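Local coordinates for TPR repeat-containing protein (Cytophaga hutchinsonii, PDB 3U4T), which is of unknown function but, as a helical tetratricopeptide-repeat protein, probably serves as a scaffold for binding other proteins, at residues N174-R184 against A198-C209. The protein carries 1 engineered substitution. Sequence-based numbering, arbitrary orientation.
Sequences NIYIGYLWRAR and AKPYYEKLIEVC
A183 packs against Y202 where two antiparallel helices of this tetratricopeptide-repeat solenoid, 176-184 and 199-209, pair, the axes of these segments approaching to 7.9 Å. The tight part of the contact is buried: A183 CB makes a CH-pi contact over the middle of one ring face, 3.5 Å from the Y202 centroid and 7° off the normal, while L180 CD1 reaches the edge of that ring. With CG anti to the backbone N (chi1 -177°), L205 lays CD1 against the facing backbone at Y176 O and L180 N, and its CD2 meets L180 CD1 at 3.8 Å. The Y202 hydroxyl turns to E222 of helix 217-233.

The other side is more exposed and more polar, though helix 158-171 touches Y179 and R182. Here Y179 is a knob among Y201, K204, L205 and V208, with K204 CB over one ring face, and its hydroxyl donates to N174 OD1 (3.0 Å) from above the carbonyl plane. Replacing Y179 by an alanine is likely to strip K204 CB of the ring face it covers and N174 OD1 of its donor. R182, salt-bridged to D162, lays its bent chain across Y201; its NH2 stands 3.1 Å from Y201 OH, at an angle too poor for a hydrogen bond.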
loop_
_atom_site.group_PDB
_atom_site.type_symbol
_atom_site.label_atom_id
_atom_site.label_comp_id
_atom_site.label_asym_id
_atom_site.label_seq_id
_atom_site.Cartn_x
_atom_site.Cartn_y
_atom_site.Cartn_z
ATOM N N ASN A 174 -18.628 4.136 -1.456
ATOM C CA ASN A 174 -19.021 2.738 -1.264
ATOM C C ASN A 174 -17.898 1.726 -1.345
ATOM O O ASN A 174 -18.153 0.522 -1.369
ATOM C CB ASN A 174 -20.121 2.330 -2.264
ATOM C CG ASN A 174 -21.491 2.528 -1.704
ATOM O OD1 ASN A 174 -21.774 3.549 -1.076
ATOM N ND2 ASN A 174 -22.369 1.560 -1.942
ATOM N N ILE A 175 -16.651 2.195 -1.390
ATOM C CA ILE A 175 -15.512 1.277 -1.459
ATOM C C ILE A 175 -15.472 0.563 -0.099
ATOM O O ILE A 175 -15.391 1.196 0.963
ATOM C CB ILE A 175 -14.186 2.035 -1.758
ATOM C CG1 ILE A 175 -13.199 1.078 -2.422
ATOM C CG2 ILE A 175 -13.594 2.620 -0.484
ATOM C CD1 ILE A 175 -11.973 1.745 -3.015
ATOM N N TYR A 176 -15.554 -0.760 -0.140
ATOM C CA TYR A 176 -15.605 -1.570 1.068
ATOM C C TYR A 176 -14.488 -1.320 2.062
ATOM O O TYR A 176 -14.716 -1.272 3.277
ATOM C CB TYR A 176 -15.639 -3.051 0.688
ATOM C CG TYR A 176 -14.293 -3.666 0.402
ATOM C CD1 TYR A 176 -13.629 -3.437 -0.800
ATOM C CD2 TYR A 176 -13.697 -4.514 1.335
ATOM C CE1 TYR A 176 -12.400 -4.055 -1.067
ATOM C CE2 TYR A 176 -12.484 -5.129 1.082
ATOM C CZ TYR A 176 -11.840 -4.904 -0.117
ATOM O OH TYR A 176 -10.654 -5.567 -0.353
ATOM N N ILE A 177 -13.284 -1.167 1.533
ATOM C CA ILE A 177 -12.119 -0.935 2.355
ATOM C C ILE A 177 -12.278 0.295 3.247
ATOM O O ILE A 177 -11.695 0.360 4.324
ATOM C CB ILE A 177 -10.877 -0.793 1.475
ATOM C CG1 ILE A 177 -9.797 -1.759 1.974
ATOM C CG2 ILE A 177 -10.425 0.655 1.456
ATOM C CD1 ILE A 177 -8.698 -2.068 0.958
ATOM N N GLY A 178 -13.070 1.261 2.800
ATOM C CA GLY A 178 -13.286 2.452 3.604
ATOM C C GLY A 178 -14.219 2.159 4.765
ATOM O O GLY A 178 -14.000 2.619 5.888
ATOM N N TYR A 179 -15.269 1.391 4.506
ATOM C CA TYR A 179 -16.204 1.058 5.568
ATOM C C TYR A 179 -15.501 0.181 6.601
ATOM O O TYR A 179 -15.680 0.364 7.813
ATOM C CB TYR A 179 -17.428 0.342 4.997
ATOM C CG TYR A 179 -18.316 1.235 4.146
ATOM C CD1 TYR A 179 -18.961 2.348 4.696
ATOM C CD2 TYR A 179 -18.507 0.965 2.794
ATOM C CE1 TYR A 179 -19.774 3.167 3.914
ATOM C CE2 TYR A 179 -19.312 1.775 2.001
ATOM C CZ TYR A 179 -19.944 2.875 2.564
ATOM O OH TYR A 179 -20.735 3.662 1.760
ATOM N N LEU A 180 -14.688 -0.757 6.119
ATOM C CA LEU A 180 -13.934 -1.648 7.005
ATOM C C LEU A 180 -13.126 -0.845 8.017
ATOM O O LEU A 180 -13.208 -1.086 9.229
ATOM C CB LEU A 180 -12.972 -2.522 6.195
ATOM C CG LEU A 180 -12.126 -3.486 7.033
ATOM C CD1 LEU A 180 -12.999 -4.604 7.582
ATOM C CD2 LEU A 180 -11.014 -4.073 6.168
ATOM N N TRP A 181 -12.353 0.120 7.513
ATOM C CA TRP A 181 -11.503 0.945 8.377
ATOM C C TRP A 181 -12.248 1.957 9.220
ATOM O O TRP A 181 -11.830 2.251 10.336
ATOM C CB TRP A 181 -10.377 1.607 7.570
ATOM C CG TRP A 181 -9.280 0.610 7.292
ATOM C CD1 TRP A 181 -9.117 -0.144 6.164
ATOM C CD2 TRP A 181 -8.292 0.150 8.225
ATOM N NE1 TRP A 181 -8.097 -1.050 6.337
ATOM C CE2 TRP A 181 -7.575 -0.892 7.593
ATOM C CE3 TRP A 181 -7.953 0.511 9.538
ATOM C CZ2 TRP A 181 -6.532 -1.574 8.230
ATOM C CZ3 TRP A 181 -6.926 -0.164 10.168
ATOM C CH2 TRP A 181 -6.227 -1.201 9.511
ATOM N N ARG A 182 -13.348 2.492 8.700
ATOM C CA ARG A 182 -14.156 3.413 9.492
ATOM C C ARG A 182 -14.684 2.571 10.645
ATOM O O ARG A 182 -14.734 3.007 11.796
ATOM C CB ARG A 182 -15.348 3.937 8.705
ATOM C CG ARG A 182 -15.015 4.964 7.660
ATOM C CD ARG A 182 -16.171 5.953 7.568
ATOM N NE ARG A 182 -16.319 6.713 8.808
ATOM C CZ ARG A 182 -17.315 7.561 9.055
ATOM N NH1 ARG A 182 -18.263 7.756 8.147
ATOM N NH2 ARG A 182 -17.351 8.229 10.201
ATOM N N ALA A 183 -15.069 1.345 10.318
ATOM C CA ALA A 183 -15.589 0.431 11.322
ATOM C C ALA A 183 -14.531 0.239 12.403
ATOM O O ALA A 183 -14.792 0.449 13.583
ATOM C CB ALA A 183 -15.937 -0.905 10.677
ATOM N N ARG A 184 -13.329 -0.146 11.986
ATOM C CA ARG A 184 -12.230 -0.368 12.910
ATOM C C ARG A 184 -11.872 0.884 13.702
ATOM O O ARG A 184 -11.604 0.816 14.899
ATOM C CB ARG A 184 -11.018 -0.870 12.142
ATOM C CG ARG A 184 -11.218 -2.270 11.607
ATOM C CD ARG A 184 -10.032 -2.727 10.797
ATOM N NE ARG A 184 -10.070 -4.148 10.468
ATOM C CZ ARG A 184 -9.182 -4.732 9.677
ATOM N NH1 ARG A 184 -8.212 -4.007 9.149
ATOM N NH2 ARG A 184 -9.253 -6.028 9.424
ATOM N N ALA A 198 -19.203 1.223 15.847
ATOM C CA ALA A 198 -18.774 0.545 14.636
ATOM C C ALA A 198 -19.902 -0.164 13.906
ATOM O O ALA A 198 -19.785 -0.482 12.725
ATOM C CB ALA A 198 -17.677 -0.452 14.974
ATOM N N LYS A 199 -21.000 -0.398 14.611
ATOM C CA LYS A 199 -22.160 -1.100 14.058
ATOM C C LYS A 199 -22.561 -0.714 12.643
ATOM O O LYS A 199 -22.558 -1.541 11.738
ATOM C CB LYS A 199 -23.353 -0.910 14.986
ATOM C CG LYS A 199 -24.651 -1.555 14.523
ATOM C CD LYS A 199 -24.843 -2.932 15.108
ATOM C CE LYS A 199 -26.323 -3.155 15.411
ATOM N NZ LYS A 199 -27.201 -2.949 14.223
ATOM N N PRO A 200 -22.921 0.551 12.427
ATOM C CA PRO A 200 -23.319 0.967 11.081
ATOM C C PRO A 200 -22.297 0.727 9.971
ATOM O O PRO A 200 -22.665 0.371 8.848
ATOM C CB PRO A 200 -23.614 2.447 11.259
ATOM C CG PRO A 200 -22.700 2.842 12.378
ATOM C CD PRO A 200 -22.892 1.702 13.341
ATOM N N TYR A 201 -21.019 0.929 10.271
ATOM C CA TYR A 201 -19.985 0.746 9.250
ATOM C C TYR A 201 -19.823 -0.713 8.846
ATOM O O TYR A 201 -19.662 -1.021 7.662
ATOM C CB TYR A 201 -18.668 1.354 9.744
ATOM C CG TYR A 201 -18.862 2.808 10.120
ATOM C CD1 TYR A 201 -19.247 3.748 9.154
ATOM C CD2 TYR A 201 -18.802 3.220 11.447
ATOM C CE1 TYR A 201 -19.584 5.044 9.505
ATOM C CE2 TYR A 201 -19.139 4.524 11.811
ATOM C CZ TYR A 201 -19.533 5.426 10.834
ATOM O OH TYR A 201 -19.914 6.696 11.192
ATOM N N TYR A 202 -19.884 -1.616 9.821
ATOM C CA TYR A 202 -19.768 -3.036 9.513
ATOM C C TYR A 202 -21.033 -3.481 8.774
ATOM O O TYR A 202 -20.986 -4.387 7.927
ATOM C CB TYR A 202 -19.575 -3.868 10.799
ATOM C CG TYR A 202 -18.125 -4.000 11.238
ATOM C CD1 TYR A 202 -17.137 -4.360 10.324
ATOM C CD2 TYR A 202 -17.740 -3.758 12.558
ATOM C CE1 TYR A 202 -15.792 -4.471 10.711
ATOM C CE2 TYR A 202 -16.392 -3.870 12.956
ATOM C CZ TYR A 202 -15.433 -4.222 12.020
ATOM O OH TYR A 202 -14.109 -4.303 12.366
ATOM N N GLU A 203 -22.161 -2.844 9.090
ATOM C CA GLU A 203 -23.415 -3.193 8.430
ATOM C C GLU A 203 -23.300 -2.778 6.975
ATOM O O GLU A 203 -23.708 -3.526 6.084
ATOM C CB GLU A 203 -24.605 -2.508 9.109
ATOM C CG GLU A 203 -24.959 -3.140 10.445
ATOM C CD GLU A 203 -26.087 -2.434 11.164
ATOM O OE1 GLU A 203 -26.096 -1.187 11.171
ATOM O OE2 GLU A 203 -26.953 -3.128 11.737
ATOM N N LYS A 204 -22.725 -1.601 6.726
ATOM C CA LYS A 204 -22.550 -1.142 5.353
ATOM C C LYS A 204 -21.511 -2.010 4.641
ATOM O O LYS A 204 -21.615 -2.261 3.439
ATOM C CB LYS A 204 -22.117 0.322 5.331
ATOM C CG LYS A 204 -23.245 1.299 5.000
ATOM C CD LYS A 204 -23.635 1.221 3.523
ATOM C CE LYS A 204 -24.644 2.308 3.140
ATOM N NZ LYS A 204 -24.698 2.539 1.660
ATOM N N LEU A 205 -20.515 -2.472 5.392
ATOM C CA LEU A 205 -19.468 -3.324 4.840
ATOM C C LEU A 205 -20.091 -4.600 4.289
ATOM O O LEU A 205 -19.734 -5.071 3.213
ATOM C CB LEU A 205 -18.469 -3.707 5.917
ATOM C CG LEU A 205 -17.336 -4.524 5.311
ATOM C CD1 LEU A 205 -16.403 -3.583 4.573
ATOM C CD2 LEU A 205 -16.572 -5.238 6.388
ATOM N N ILE A 206 -21.013 -5.170 5.054
ATOM C CA ILE A 206 -21.706 -6.381 4.633
ATOM C C ILE A 206 -22.627 -6.004 3.470
ATOM O O ILE A 206 -22.857 -6.805 2.566
ATOM C CB ILE A 206 -22.561 -6.974 5.783
ATOM C CG1 ILE A 206 -21.658 -7.491 6.898
ATOM C CG2 ILE A 206 -23.448 -8.088 5.257
ATOM C CD1 ILE A 206 -22.428 -7.953 8.143
ATOM N N GLU A 207 -23.152 -4.779 3.501
ATOM C CA GLU A 207 -24.040 -4.315 2.439
ATOM C C GLU A 207 -23.310 -4.425 1.110
ATOM O O GLU A 207 -23.738 -5.150 0.211
ATOM C CB GLU A 207 -24.473 -2.858 2.675
ATOM C CG GLU A 207 -25.935 -2.692 3.092
ATOM C CD GLU A 207 -26.284 -1.261 3.470
ATOM O OE1 GLU A 207 -26.098 -0.364 2.624
ATOM O OE2 GLU A 207 -26.748 -1.029 4.610
ATOM N N VAL A 208 -22.189 -3.723 0.996
ATOM C CA VAL A 208 -21.419 -3.747 -0.237
ATOM C C VAL A 208 -20.614 -5.033 -0.436
ATOM O O VAL A 208 -20.135 -5.303 -1.535
ATOM C CB VAL A 208 -20.462 -2.538 -0.309
ATOM C CG1 VAL A 208 -21.226 -1.245 -0.027
ATOM C CG2 VAL A 208 -19.321 -2.720 0.675
ATOM N N CYS A 209 -20.472 -5.837 0.612
ATOM C CA CYS A 209 -19.701 -7.084 0.498
ATOM C C CYS A 209 -20.459 -8.398 0.399
ATOM O O CYS A 209 -20.008 -9.333 -0.248
ATOM C CB CYS A 209 -18.702 -7.201 1.652
ATOM S SG CYS A 209 -17.255 -6.148 1.531
#